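Local coordinates for putative fructose-bisphosphate aldolase (Coccidioides immitis, PDB 3PM6), which is a putative zinc-containing aldolase of the class II family, built as a parallel beta/alpha barrel of the TIM type, at residues 115-120 with 143-148; 132-137 with 181-186; 56-61 with 85-90; 188-193 with 209-214; 28-33 with 52-57. All coordinates share one frame; numbering follows the deposited sequence.

Contact 1. Residues 115-120 with 143-148; sequences DSIMVD and RGIATE
Four backbone hydrogen bonds join Asp115, Ile117 and Val119 to Ala146 and Glu148. Ala146 N gives to Asp115 O at 3.1 Å, and Ile117 N gives to Ala146 O at 2.9 Å. Glu148 N then gives to Ile117 O at 3.0 Å, and Val119 N to Glu148 O at 2.7 Å. The last of these is bent at the hydrogen (135°). This is the zigzag of a parallel pair.

Met118 and Glu148 lie on one face of the sheet. Both chains are extended, with Met118 CG anti to the backbone N (chi1 180°). This carries Met118 SD to 3.6 Å from Glu148 OE2. The carboxylate is held from elsewhere: OE2 by His227, a zinc ligand, and OE1 by Lys247 in a salt bridge.

Away from Met118 and Glu148, Ile145 CG2 packs on Ile117 CG1 at 3.6 Å, and Val119 CG2 lies beside Thr147 CG2 at 4.1 Å.

The two strands belong to a beta-alpha-beta unit whose helix is 126-141. A Schellman motif at Gly144 ends that helix. Ile117, Val119 and Thr147 pack on helix 126-141, Ile117, Val119 and Ile145 reach helix 95-103, and strand 85-92 pairs with the other edge of strand 116-119.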
# COMPACT_ATOMS: atom_id res chain seq x y z
N ASP A 115 8.42 2.60 14.12
CA ASP A 115 9.13 2.12 15.31
C ASP A 115 10.48 2.84 15.48
O ASP A 115 11.00 2.94 16.58
CB ASP A 115 9.33 0.62 15.21
CG ASP A 115 8.02 -0.12 15.04
OD1 ASP A 115 7.23 -0.16 16.00
OD2 ASP A 115 7.76 -0.66 13.95
N SER A 116 11.06 3.30 14.36
CA SER A 116 12.39 3.93 14.37
C SER A 116 12.52 4.88 13.22
O SER A 116 11.82 4.78 12.23
CB SER A 116 13.52 2.89 14.34
OG SER A 116 13.39 2.00 13.25
N ILE A 117 13.43 5.84 13.34
CA ILE A 117 13.53 6.84 12.28
C ILE A 117 14.99 7.11 12.12
O ILE A 117 15.70 7.18 13.11
CB ILE A 117 12.79 8.14 12.70
CG1 ILE A 117 11.27 7.91 12.81
CG2 ILE A 117 13.16 9.36 11.80
CD1 ILE A 117 10.48 9.19 13.26
N MET A 118 15.44 7.26 10.89
CA MET A 118 16.79 7.67 10.70
C MET A 118 16.87 9.18 10.67
O MET A 118 16.42 9.80 9.72
CB MET A 118 17.42 7.06 9.42
CG MET A 118 18.86 7.51 9.23
SD MET A 118 19.52 7.09 7.60
CE MET A 118 21.27 7.47 7.96
N VAL A 119 17.46 9.78 11.70
CA VAL A 119 17.68 11.24 11.74
C VAL A 119 18.97 11.50 10.99
O VAL A 119 20.05 11.45 11.57
CB VAL A 119 17.76 11.79 13.20
CG1 VAL A 119 17.88 13.28 13.20
CG2 VAL A 119 16.54 11.32 14.02
N ASP A 120 18.85 11.72 9.68
CA ASP A 120 19.97 11.79 8.78
C ASP A 120 20.28 13.26 8.51
O ASP A 120 19.77 13.85 7.56
CB ASP A 120 19.63 11.08 7.44
CG ASP A 120 20.80 11.09 6.47
OD1 ASP A 120 21.84 11.64 6.87
OD2 ASP A 120 20.71 10.52 5.35
N ARG A 143 8.23 10.15 21.95
CA ARG A 143 7.09 9.53 21.32
C ARG A 143 7.24 8.02 21.16
O ARG A 143 6.47 7.38 20.41
CB ARG A 143 6.76 10.23 20.01
CG ARG A 143 6.24 11.67 20.24
CD ARG A 143 6.60 12.65 19.14
NE ARG A 143 6.01 13.94 19.46
CZ ARG A 143 6.55 14.86 20.27
NH1 ARG A 143 7.74 14.67 20.82
NH2 ARG A 143 5.88 15.98 20.55
N GLY A 144 8.21 7.45 21.88
CA GLY A 144 8.45 6.02 21.84
C GLY A 144 9.33 5.53 20.69
O GLY A 144 9.45 4.33 20.48
N ILE A 145 9.98 6.46 19.98
CA ILE A 145 10.61 6.12 18.69
C ILE A 145 12.14 6.02 18.79
O ILE A 145 12.78 6.93 19.27
CB ILE A 145 10.17 7.15 17.63
CG1 ILE A 145 8.64 7.10 17.45
CG2 ILE A 145 10.93 6.94 16.30
CD1 ILE A 145 8.07 8.25 16.56
N ALA A 146 12.69 4.89 18.37
CA ALA A 146 14.12 4.68 18.32
C ALA A 146 14.75 5.44 17.12
O ALA A 146 14.04 5.82 16.18
CB ALA A 146 14.41 3.20 18.20
N THR A 147 16.05 5.68 17.15
CA THR A 147 16.67 6.58 16.15
C THR A 147 18.02 6.10 15.67
O THR A 147 18.74 5.42 16.38
CB THR A 147 16.85 8.03 16.64
OG1 THR A 147 17.70 8.05 17.77
CG2 THR A 147 15.55 8.69 17.00
N GLU A 148 18.34 6.47 14.45
CA GLU A 148 19.61 6.13 13.81
C GLU A 148 20.13 7.46 13.33
O GLU A 148 19.34 8.28 12.89
CB GLU A 148 19.36 5.20 12.62
CG GLU A 148 20.56 4.90 11.73
CD GLU A 148 20.19 3.97 10.57
OE1 GLU A 148 19.39 3.02 10.78
OE2 GLU A 148 20.68 4.21 9.45

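Contact 2. Residues 132-137 with 181-186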
# COMPACT_ATOMS: atom_id res chain seq x y z
N LEU A 132 21.19 19.30 15.44
CA LEU A 132 19.87 18.87 15.02
C LEU A 132 19.59 17.41 15.47
O LEU A 132 18.49 17.12 15.93
CB LEU A 132 19.71 18.99 13.51
CG LEU A 132 19.75 20.41 12.95
CD1 LEU A 132 20.02 20.34 11.43
CD2 LEU A 132 18.45 21.19 13.31
N THR A 133 20.57 16.51 15.34
CA THR A 133 20.36 15.10 15.75
C THR A 133 19.96 15.04 17.24
O THR A 133 18.98 14.40 17.60
CB THR A 133 21.57 14.18 15.44
OG1 THR A 133 21.81 14.13 14.03
CG2 THR A 133 21.32 12.74 15.95
N ARG A 134 20.70 15.73 18.10
CA ARG A 134 20.38 15.71 19.55
C ARG A 134 18.92 16.12 19.82
O ARG A 134 18.20 15.45 20.54
CB ARG A 134 21.33 16.61 20.32
CG ARG A 134 21.06 16.70 21.82
CD ARG A 134 22.11 17.59 22.49
NE ARG A 134 23.46 17.02 22.39
CZ ARG A 134 23.97 16.10 23.21
NH1 ARG A 134 23.25 15.63 24.24
NH2 ARG A 134 25.20 15.65 23.01
N GLU A 135 18.49 17.22 19.23
CA GLU A 135 17.15 17.69 19.49
C GLU A 135 16.07 16.86 18.82
O GLU A 135 14.99 16.72 19.38
CB GLU A 135 17.02 19.21 19.24
CG GLU A 135 16.63 19.68 17.89
CD GLU A 135 16.38 21.21 17.89
OE1 GLU A 135 17.20 21.95 17.31
OE2 GLU A 135 15.36 21.68 18.48
N LEU A 136 16.37 16.29 17.65
CA LEU A 136 15.40 15.44 17.00
C LEU A 136 15.27 14.08 17.65
O LEU A 136 14.19 13.47 17.62
CB LEU A 136 15.68 15.32 15.48
CG LEU A 136 15.44 16.63 14.73
CD1 LEU A 136 16.16 16.60 13.38
CD2 LEU A 136 13.96 16.98 14.58
N VAL A 137 16.37 13.57 18.22
CA VAL A 137 16.33 12.34 18.98
C VAL A 137 15.40 12.53 20.20
O VAL A 137 14.59 11.64 20.52
CB VAL A 137 17.74 11.94 19.45
CG1 VAL A 137 17.67 10.94 20.61
CG2 VAL A 137 18.55 11.37 18.26
N VAL A 181 27.07 9.24 19.95
CA VAL A 181 26.52 8.40 21.04
C VAL A 181 25.92 9.26 22.19
O VAL A 181 24.90 8.90 22.78
CB VAL A 181 27.59 7.41 21.60
CG1 VAL A 181 27.23 6.87 22.98
CG2 VAL A 181 27.83 6.25 20.64
N ALA A 182 26.56 10.38 22.51
CA ALA A 182 26.07 11.32 23.55
C ALA A 182 24.74 12.00 23.18
O ALA A 182 24.07 12.56 24.05
CB ALA A 182 27.13 12.38 23.90
N THR A 183 24.36 11.97 21.90
CA THR A 183 23.07 12.54 21.51
C THR A 183 21.93 11.65 21.93
O THR A 183 20.79 12.07 21.86
CB THR A 183 22.92 12.76 19.98
OG1 THR A 183 23.06 11.50 19.31
CG2 THR A 183 23.94 13.74 19.46
N GLY A 184 22.22 10.41 22.35
CA GLY A 184 21.17 9.44 22.70
C GLY A 184 20.57 8.62 21.55
O GLY A 184 19.55 7.92 21.73
N ILE A 185 21.18 8.68 20.37
CA ILE A 185 20.77 7.80 19.25
C ILE A 185 20.89 6.36 19.66
O ILE A 185 21.63 6.06 20.56
CB ILE A 185 21.69 7.94 18.05
CG1 ILE A 185 23.09 7.56 18.49
CG2 ILE A 185 21.57 9.31 17.46
CD1 ILE A 185 24.16 8.00 17.57
N ASN A 186 20.17 5.45 19.00
CA ASN A 186 20.31 4.03 19.30
C ASN A 186 21.25 3.34 18.33
O ASN A 186 22.02 2.47 18.74
CB ASN A 186 18.96 3.35 19.25
CG ASN A 186 17.96 3.98 20.20
OD1 ASN A 186 17.04 4.72 19.78
ND2 ASN A 186 18.15 3.73 21.51
O HOH W 1 18.69 13.75 22.68
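Arg134 NH1 makes a weak hydrogen bond to Ala182 O at 3.2 Å, with an angle of 121° at the hydrogen. The Arg134 chain runs out extended and bends at chi3 (-64°), which swings the guanidinium over the turn. Thr183 CA then sits over one face of the group, 3.9 Å above its plane and offset toward the rim. A water makes a second link. It donates to Arg134 O and to Thr183 O, both at 2.8 Å.

The parts joined are helix 126-141 of the barrel's outer layer and the loop that leads from helix 174-181 into strand 187-188. A type I turn, Val181 to Gly184, opens this loop, and Gly184 has positive phi just after the helix. Thr183 OG1 bonds back to Phe180 O.

Van der Waals packing lies deeper. Ile185 CG2 meets Val137 CG2 at 3.7 Å and Thr133 CG2 at 3.8 Å, so one methyl touches two helix residues a turn apart. The methyl Val137 CG1 rests on the carbonyl oxygen Thr183 O at 3.5 Å. Thr183 CB and CG2 lie against Arg134 CA and CB. Thr133 and Ile185 both reach Ala149 of strand 146-149, while Arg134 and Ala182 are exposed.

Contact 3. Residues 56-61 with 85-90; sequences ILLFPW and ITLHLD
Ile56 and Leu58 each use both backbone polar atoms to bind strand 85-92. Ile56 N gives to Thr86 O at 2.9 Å, and Ile56 O takes His88 N. Leu58 N gives to His88 O, and Leu58 O takes Asp90 N. All four hydrogen bonds are of that length and close to straight. His88 therefore has its N and O both satisfied by the neighbouring strand. Leu57 N bonds the other way, to Ile32. Leu87 N is taken by Asp115 OD2, and Leu87 O and Leu89 bond to strand 116-119. Three carbonyls also receive a CA-H: Leu57 CA at His88 O (3.3 Å), Leu87 CA at Ile56 O and Leu89 CA at Leu58 O.

The strands are the second and third of the eight-stranded parallel TIM barrel. Leu57 and His88 face its inside, and Asp90 follows at the strand's C-terminal end. Leu57 CG meets His88 CD2 at 3.6 Å, at the edge of the imidazole. Ser116 OG bonds His88 ND1, which probably helps to fix the ring's rotation. The side chain of Asp90 comes within about 4 Å of the bound zinc. Its OD2 is 3.4 Å from Phe59 CE1, with ring and carboxylate planes 29° apart.

The outer face is apolar. Leu87 CG is anti to its own N (chi1 180°), and this lets CD1 reach back over strand 54-58. There Leu87 CD1 lies 3.9 Å from Ile56 CG2 and 4.0 Å from Leu58 CD1. Leu89 CD1 does the same at Leu58 O and Pro60 CD. Helix 69-80 packs on Ile56 and Leu87.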
# COMPACT_ATOMS: atom_id res chain seq x y z
N ILE A 56 10.87 -3.01 7.48
CA ILE A 56 10.36 -2.38 6.27
C ILE A 56 10.84 -0.90 6.35
O ILE A 56 10.60 -0.22 7.36
CB ILE A 56 8.79 -2.48 6.20
CG1 ILE A 56 8.31 -3.94 6.12
CG2 ILE A 56 8.20 -1.62 5.08
CD1 ILE A 56 6.83 -4.08 6.24
N LEU A 57 11.54 -0.43 5.32
CA LEU A 57 11.99 0.95 5.29
C LEU A 57 11.16 1.79 4.33
O LEU A 57 10.95 1.40 3.19
CB LEU A 57 13.49 1.04 4.94
CG LEU A 57 14.42 0.87 6.14
CD1 LEU A 57 14.15 -0.51 6.85
CD2 LEU A 57 15.87 0.96 5.71
N LEU A 58 10.68 2.95 4.78
CA LEU A 58 10.02 3.88 3.88
C LEU A 58 10.86 5.15 3.79
O LEU A 58 11.58 5.46 4.74
CB LEU A 58 8.60 4.19 4.37
CG LEU A 58 7.57 3.04 4.29
CD1 LEU A 58 6.34 3.50 5.05
CD2 LEU A 58 7.18 2.72 2.81
N PHE A 59 10.79 5.87 2.65
CA PHE A 59 11.46 7.17 2.53
C PHE A 59 10.47 8.28 2.88
O PHE A 59 9.25 8.01 2.97
CB PHE A 59 12.03 7.39 1.12
CG PHE A 59 13.10 6.43 0.75
CD1 PHE A 59 14.26 6.30 1.53
CD2 PHE A 59 12.97 5.62 -0.36
CE1 PHE A 59 15.25 5.38 1.20
CE2 PHE A 59 13.99 4.71 -0.70
CZ PHE A 59 15.12 4.61 0.08
N PRO A 60 10.96 9.52 3.11
CA PRO A 60 10.00 10.61 3.33
C PRO A 60 8.99 10.74 2.20
O PRO A 60 7.85 11.20 2.41
CB PRO A 60 10.90 11.87 3.41
CG PRO A 60 12.18 11.37 4.04
CD PRO A 60 12.28 9.85 3.69
N TRP A 61 9.41 10.37 1.00
CA TRP A 61 8.53 10.33 -0.16
C TRP A 61 7.22 9.57 0.07
O TRP A 61 6.21 9.91 -0.54
CB TRP A 61 9.24 9.71 -1.38
CG TRP A 61 8.28 9.48 -2.51
CD1 TRP A 61 7.90 10.39 -3.46
CD2 TRP A 61 7.55 8.27 -2.79
NE1 TRP A 61 6.99 9.82 -4.33
CE2 TRP A 61 6.75 8.52 -3.94
CE3 TRP A 61 7.51 7.00 -2.20
CZ2 TRP A 61 5.91 7.54 -4.51
CZ3 TRP A 61 6.67 6.03 -2.75
CH2 TRP A 61 5.88 6.31 -3.90
N ILE A 85 8.93 -8.05 12.63
CA ILE A 85 9.15 -7.05 11.59
C ILE A 85 8.73 -5.66 12.11
O ILE A 85 7.61 -5.49 12.59
CB ILE A 85 8.36 -7.36 10.31
CG1 ILE A 85 8.53 -8.82 9.89
CG2 ILE A 85 8.81 -6.44 9.19
CD1 ILE A 85 7.61 -9.21 8.74
N THR A 86 9.61 -4.66 11.98
CA THR A 86 9.28 -3.30 12.40
C THR A 86 9.45 -2.33 11.26
O THR A 86 10.01 -2.67 10.23
CB THR A 86 10.12 -2.86 13.62
OG1 THR A 86 11.50 -2.78 13.24
CG2 THR A 86 9.95 -3.88 14.81
N LEU A 87 9.00 -1.09 11.48
CA LEU A 87 8.91 -0.07 10.46
C LEU A 87 9.87 1.12 10.73
O LEU A 87 9.90 1.67 11.81
CB LEU A 87 7.47 0.41 10.34
CG LEU A 87 7.19 1.49 9.30
CD1 LEU A 87 7.53 1.02 7.89
CD2 LEU A 87 5.71 1.89 9.40
N HIS A 88 10.64 1.49 9.71
CA HIS A 88 11.74 2.44 9.87
C HIS A 88 11.62 3.50 8.80
O HIS A 88 11.44 3.18 7.62
CB HIS A 88 13.04 1.68 9.69
CG HIS A 88 14.28 2.50 9.89
ND1 HIS A 88 14.67 2.98 11.12
CD2 HIS A 88 15.24 2.87 9.01
CE1 HIS A 88 15.82 3.61 10.99
NE2 HIS A 88 16.20 3.54 9.72
N LEU A 89 11.69 4.77 9.20
CA LEU A 89 11.85 5.86 8.22
C LEU A 89 13.31 6.06 7.88
O LEU A 89 14.11 6.52 8.70
CB LEU A 89 11.24 7.17 8.72
CG LEU A 89 11.17 8.39 7.78
CD1 LEU A 89 10.33 8.18 6.48
CD2 LEU A 89 10.67 9.62 8.57
N ASP A 90 13.69 5.73 6.64
CA ASP A 90 15.11 5.85 6.24
C ASP A 90 15.39 7.25 5.69
O ASP A 90 14.48 7.87 5.12
CB ASP A 90 15.39 4.75 5.19
CG ASP A 90 16.86 4.58 4.85
OD1 ASP A 90 17.76 4.96 5.64
OD2 ASP A 90 17.10 4.05 3.73

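Contact 4. Residues 188-193 with 209-214; sequences LAPAFG and ERLQRI
Phe192 and Leu211 form the tight centre of this contact. Leu211 CD1 stands over the middle of the Phe192 ring, 4.2 Å from its centroid and only 6° off the ring normal. This is a CH-pi contact. The second methyl reaches the ring too, with Leu211 CD2 at 3.8 Å from Phe192 CE2. Leu211 CG lies anti to the backbone N (chi1 -177°), which directs both methyls at the loop. Pro190 closes the same patch. Its CG touches Leu211 CD1 at 4.0 Å, and its CB touches Ile214 CD1 at 3.9 Å. No hydrogen bond crosses between the segments, so they meet by apolar contact.

Toward solvent the contact thins out. Arg210 offers only its aliphatic part: CD lies 3.8 Å from Phe192 CB and about as far from Ala191 O. The charged end turns elsewhere, with NH1 bonded to Thr172 O. On the exposed side of the helix, Glu209 and Arg213 take no part in the contact. They form a weak, long salt bridge, with Arg213 NH2 3.5 Å from Glu209 OE1.

The loop 189-193 leaves strand 187-188 of the barrel, and helix 208-218 follows it in the chain. Ala191 N hydrogen-bonds to Thr172 OG1, and Phe192 N to Asn194 OD1. Helix 174-181 packs beside Ile214 and Leu188, and strand 223-226 pairs with Leu188.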
# COMPACT_ATOMS: atom_id res chain seq x y z
N LEU A 188 23.96 3.76 14.67
CA LEU A 188 24.86 4.62 13.91
C LEU A 188 25.08 4.03 12.53
O LEU A 188 25.26 2.83 12.41
CB LEU A 188 26.22 4.74 14.61
CG LEU A 188 26.43 5.76 15.75
CD1 LEU A 188 27.88 5.80 16.19
CD2 LEU A 188 26.01 7.17 15.31
N ALA A 189 25.06 4.88 11.50
CA ALA A 189 25.31 4.51 10.11
C ALA A 189 26.67 5.06 9.75
O ALA A 189 26.78 6.25 9.42
CB ALA A 189 24.24 5.12 9.20
N PRO A 190 27.72 4.23 9.85
CA PRO A 190 29.02 4.84 9.60
C PRO A 190 29.33 5.00 8.11
O PRO A 190 28.88 4.20 7.29
CB PRO A 190 30.02 3.88 10.28
CG PRO A 190 29.27 2.49 10.37
CD PRO A 190 27.79 2.88 10.46
N ALA A 191 30.10 6.03 7.79
CA ALA A 191 30.71 6.22 6.47
C ALA A 191 32.13 5.62 6.50
O ALA A 191 33.00 6.10 7.22
CB ALA A 191 30.77 7.71 6.11
N PHE A 192 32.36 4.55 5.75
CA PHE A 192 33.67 3.91 5.83
C PHE A 192 34.10 3.40 4.46
O PHE A 192 34.82 2.43 4.38
CB PHE A 192 33.69 2.82 6.91
CG PHE A 192 32.81 1.63 6.63
CD1 PHE A 192 31.42 1.72 6.79
CD2 PHE A 192 33.37 0.40 6.22
CE1 PHE A 192 30.59 0.64 6.52
CE2 PHE A 192 32.54 -0.73 5.97
CZ PHE A 192 31.16 -0.61 6.11
N GLY A 193 33.65 4.08 3.40
CA GLY A 193 33.96 3.71 2.01
C GLY A 193 32.72 3.29 1.22
O GLY A 193 32.74 3.25 -0.02
N GLU A 209 39.15 -1.75 8.56
CA GLU A 209 39.91 -1.31 9.73
C GLU A 209 39.21 -0.14 10.43
O GLU A 209 39.01 -0.17 11.64
CB GLU A 209 41.36 -0.97 9.36
CG GLU A 209 42.22 -2.23 9.18
CD GLU A 209 43.60 -1.93 8.58
OE1 GLU A 209 43.98 -0.73 8.53
OE2 GLU A 209 44.31 -2.89 8.18
N ARG A 210 38.82 0.87 9.65
CA ARG A 210 38.04 2.00 10.15
C ARG A 210 36.79 1.47 10.86
O ARG A 210 36.49 1.83 12.00
CB ARG A 210 37.65 2.93 9.00
CG ARG A 210 36.86 4.16 9.40
CD ARG A 210 36.57 5.03 8.17
NE ARG A 210 37.80 5.64 7.64
CZ ARG A 210 38.34 6.78 8.10
NH1 ARG A 210 37.75 7.44 9.10
NH2 ARG A 210 39.46 7.25 7.55
N LEU A 211 36.08 0.56 10.19
CA LEU A 211 34.88 -0.03 10.74
C LEU A 211 35.12 -0.68 12.10
O LEU A 211 34.40 -0.38 13.03
CB LEU A 211 34.26 -1.04 9.75
CG LEU A 211 32.96 -1.66 10.21
CD1 LEU A 211 31.94 -0.52 10.47
CD2 LEU A 211 32.44 -2.70 9.18
N GLN A 212 36.13 -1.56 12.23
CA GLN A 212 36.41 -2.23 13.53
C GLN A 212 36.77 -1.18 14.60
O GLN A 212 36.27 -1.27 15.71
CB GLN A 212 37.43 -3.41 13.42
CG GLN A 212 37.78 -4.25 14.74
CD GLN A 212 36.57 -4.79 15.62
OE1 GLN A 212 36.43 -4.41 16.78
NE2 GLN A 212 35.78 -5.69 15.10
N ARG A 213 37.56 -0.17 14.23
CA ARG A 213 37.90 0.95 15.14
C ARG A 213 36.65 1.63 15.71
O ARG A 213 36.58 1.92 16.91
CB ARG A 213 38.80 2.00 14.44
CG ARG A 213 40.27 1.76 14.60
CD ARG A 213 41.13 2.70 13.80
NE ARG A 213 42.20 1.92 13.20
CZ ARG A 213 42.44 1.85 11.89
NH1 ARG A 213 41.71 2.58 11.06
NH2 ARG A 213 43.44 1.08 11.44
N ILE A 214 35.68 1.87 14.83
CA ILE A 214 34.36 2.37 15.23
C ILE A 214 33.65 1.40 16.17
O ILE A 214 33.16 1.79 17.23
CB ILE A 214 33.50 2.66 13.98
CG1 ILE A 214 34.18 3.75 13.12
CG2 ILE A 214 32.03 3.03 14.36
CD1 ILE A 214 33.68 3.82 11.73

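Contact 5. Residues 28-33 with 52-57; sequences AIPAIC and SPAMIL
Pro30 and Ile32 carry the backbone hydrogen bonds to strand 54-58. Met55 N gives to Pro30 O at 2.9 Å. Ile32 N gives to Met55 O at 3.0 Å. Leu57 N gives to Ile32 O at 2.9 Å; this bond is straight at the hydrogen (168°), but the donor stands 46° out of the carbonyl plane. Cys33 O accepts a bond from Asn255 ND2. Weaker CA-H...O contacts add to these, such as Cys33 CA to Leu57 O. The ring CH2 of Pro30 also meets a carbonyl, with Pro30 CD 3.3 Å from Pro53 O. Before the strand, Ser52 OG binds Pro53 O and is also bonded to Ser295.

These are the first and second strands of the TIM barrel, joined through helix 37-49 in a beta-alpha-beta unit. The other edge of strand 29-33 pairs with strand 245-250, which closes the barrel.

Apolar contacts divide between the ends. At the start, Ile29 CD1 touches Pro53 CG at 3.7 Å, and the two side chains cross at about a right angle. Ile29 CG2 is anti to the backbone N, which sends it to Met55 CG, also 3.7 Å away. Helix 16-24 packs on both Ile29 and Met55.

Inside the barrel the packing is tighter. Ala31 CB is 3.5 Å from Leu57 CD1, closer than usual for two carbons. Further along, Cys33 SG lies 3.9 Å from Leu57 CB, and its sulfur also borders Asp90 and Phe59.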
# COMPACT_ATOMS: atom_id res chain seq x y z
N ALA A 28 22.77 -9.96 10.83
CA ALA A 28 22.17 -8.63 10.67
C ALA A 28 20.70 -8.75 10.24
O ALA A 28 20.30 -9.72 9.60
CB ALA A 28 22.96 -7.78 9.70
N ILE A 29 19.92 -7.74 10.65
CA ILE A 29 18.52 -7.60 10.30
C ILE A 29 18.48 -7.08 8.86
O ILE A 29 19.19 -6.13 8.53
CB ILE A 29 17.85 -6.56 11.26
CG1 ILE A 29 17.98 -7.02 12.72
CG2 ILE A 29 16.39 -6.25 10.86
CD1 ILE A 29 17.41 -8.45 13.04
N PRO A 30 17.69 -7.72 7.99
CA PRO A 30 17.54 -7.18 6.64
C PRO A 30 16.59 -5.99 6.69
O PRO A 30 15.48 -6.14 7.14
CB PRO A 30 16.90 -8.33 5.84
CG PRO A 30 16.18 -9.20 6.89
CD PRO A 30 16.91 -8.97 8.21
N ALA A 31 17.04 -4.82 6.25
CA ALA A 31 16.24 -3.58 6.31
C ALA A 31 15.96 -3.12 4.88
O ALA A 31 16.80 -2.48 4.25
CB ALA A 31 17.00 -2.51 7.09
N ILE A 32 14.80 -3.47 4.36
CA ILE A 32 14.53 -3.38 2.93
C ILE A 32 13.69 -2.17 2.65
O ILE A 32 12.56 -2.07 3.15
CB ILE A 32 13.74 -4.66 2.45
CG1 ILE A 32 14.37 -5.94 3.00
CG2 ILE A 32 13.55 -4.67 0.93
CD1 ILE A 32 15.81 -6.15 2.57
N CYS A 33 14.25 -1.25 1.86
CA CYS A 33 13.52 -0.11 1.36
C CYS A 33 12.48 -0.52 0.37
O CYS A 33 12.77 -1.26 -0.59
CB CYS A 33 14.47 0.88 0.67
SG CYS A 33 15.73 1.43 1.78
N SER A 52 12.68 -15.26 9.31
CA SER A 52 13.68 -14.21 9.56
C SER A 52 12.94 -12.98 10.03
O SER A 52 11.87 -12.66 9.50
CB SER A 52 14.45 -13.85 8.27
OG SER A 52 15.21 -12.65 8.44
N PRO A 53 13.52 -12.28 11.02
CA PRO A 53 13.16 -10.92 11.34
C PRO A 53 13.44 -10.05 10.11
O PRO A 53 14.15 -10.48 9.21
CB PRO A 53 14.14 -10.57 12.44
CG PRO A 53 15.37 -11.39 12.08
CD PRO A 53 14.72 -12.70 11.76
N ALA A 54 12.87 -8.84 10.07
CA ALA A 54 13.09 -7.91 8.96
C ALA A 54 12.67 -6.54 9.38
O ALA A 54 12.06 -6.37 10.41
CB ALA A 54 12.28 -8.32 7.68
N MET A 55 13.01 -5.54 8.58
CA MET A 55 12.47 -4.21 8.79
C MET A 55 11.98 -3.72 7.45
O MET A 55 12.60 -3.97 6.40
CB MET A 55 13.54 -3.26 9.37
CG MET A 55 13.90 -3.55 10.82
SD MET A 55 15.18 -2.38 11.47
CE MET A 55 15.16 -2.91 13.19
N ILE A 56 10.87 -3.01 7.48
CA ILE A 56 10.36 -2.38 6.27
C ILE A 56 10.84 -0.90 6.35
O ILE A 56 10.60 -0.22 7.36
CB ILE A 56 8.79 -2.48 6.20
CG1 ILE A 56 8.31 -3.94 6.12
CG2 ILE A 56 8.20 -1.62 5.08
CD1 ILE A 56 6.83 -4.08 6.24
N LEU A 57 11.54 -0.43 5.32
CA LEU A 57 11.99 0.95 5.29
C LEU A 57 11.16 1.79 4.33
O LEU A 57 10.95 1.40 3.19
CB LEU A 57 13.49 1.04 4.94
CG LEU A 57 14.42 0.87 6.14
CD1 LEU A 57 14.15 -0.51 6.85
CD2 LEU A 57 15.87 0.96 5.71

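In the fold
Contacts 5, 3 and 1 follow the barrel wall from strand 29-33 to strand 146-149. Contacts 5 and 3 share Ile56 and Leu57, and their centres are about 10 Å apart. Contact 3 meets contact 1 through strands 85-92 and 116-119, again with centres about 10 Å apart. Contact 2 lies outside this wall and is tied to contact 1 by Asn186 OD1 and Thr147 N, 3.0 Å apart. Contact 4 continues the chain from contact 2, and Ala189 touches Glu148 and Met118. The zinc is bound by His91, His196 and His227. The side chains of Asp90, Met118, Cys33 and Pro190 lie about 4, 6, 6 and 10 Å from it.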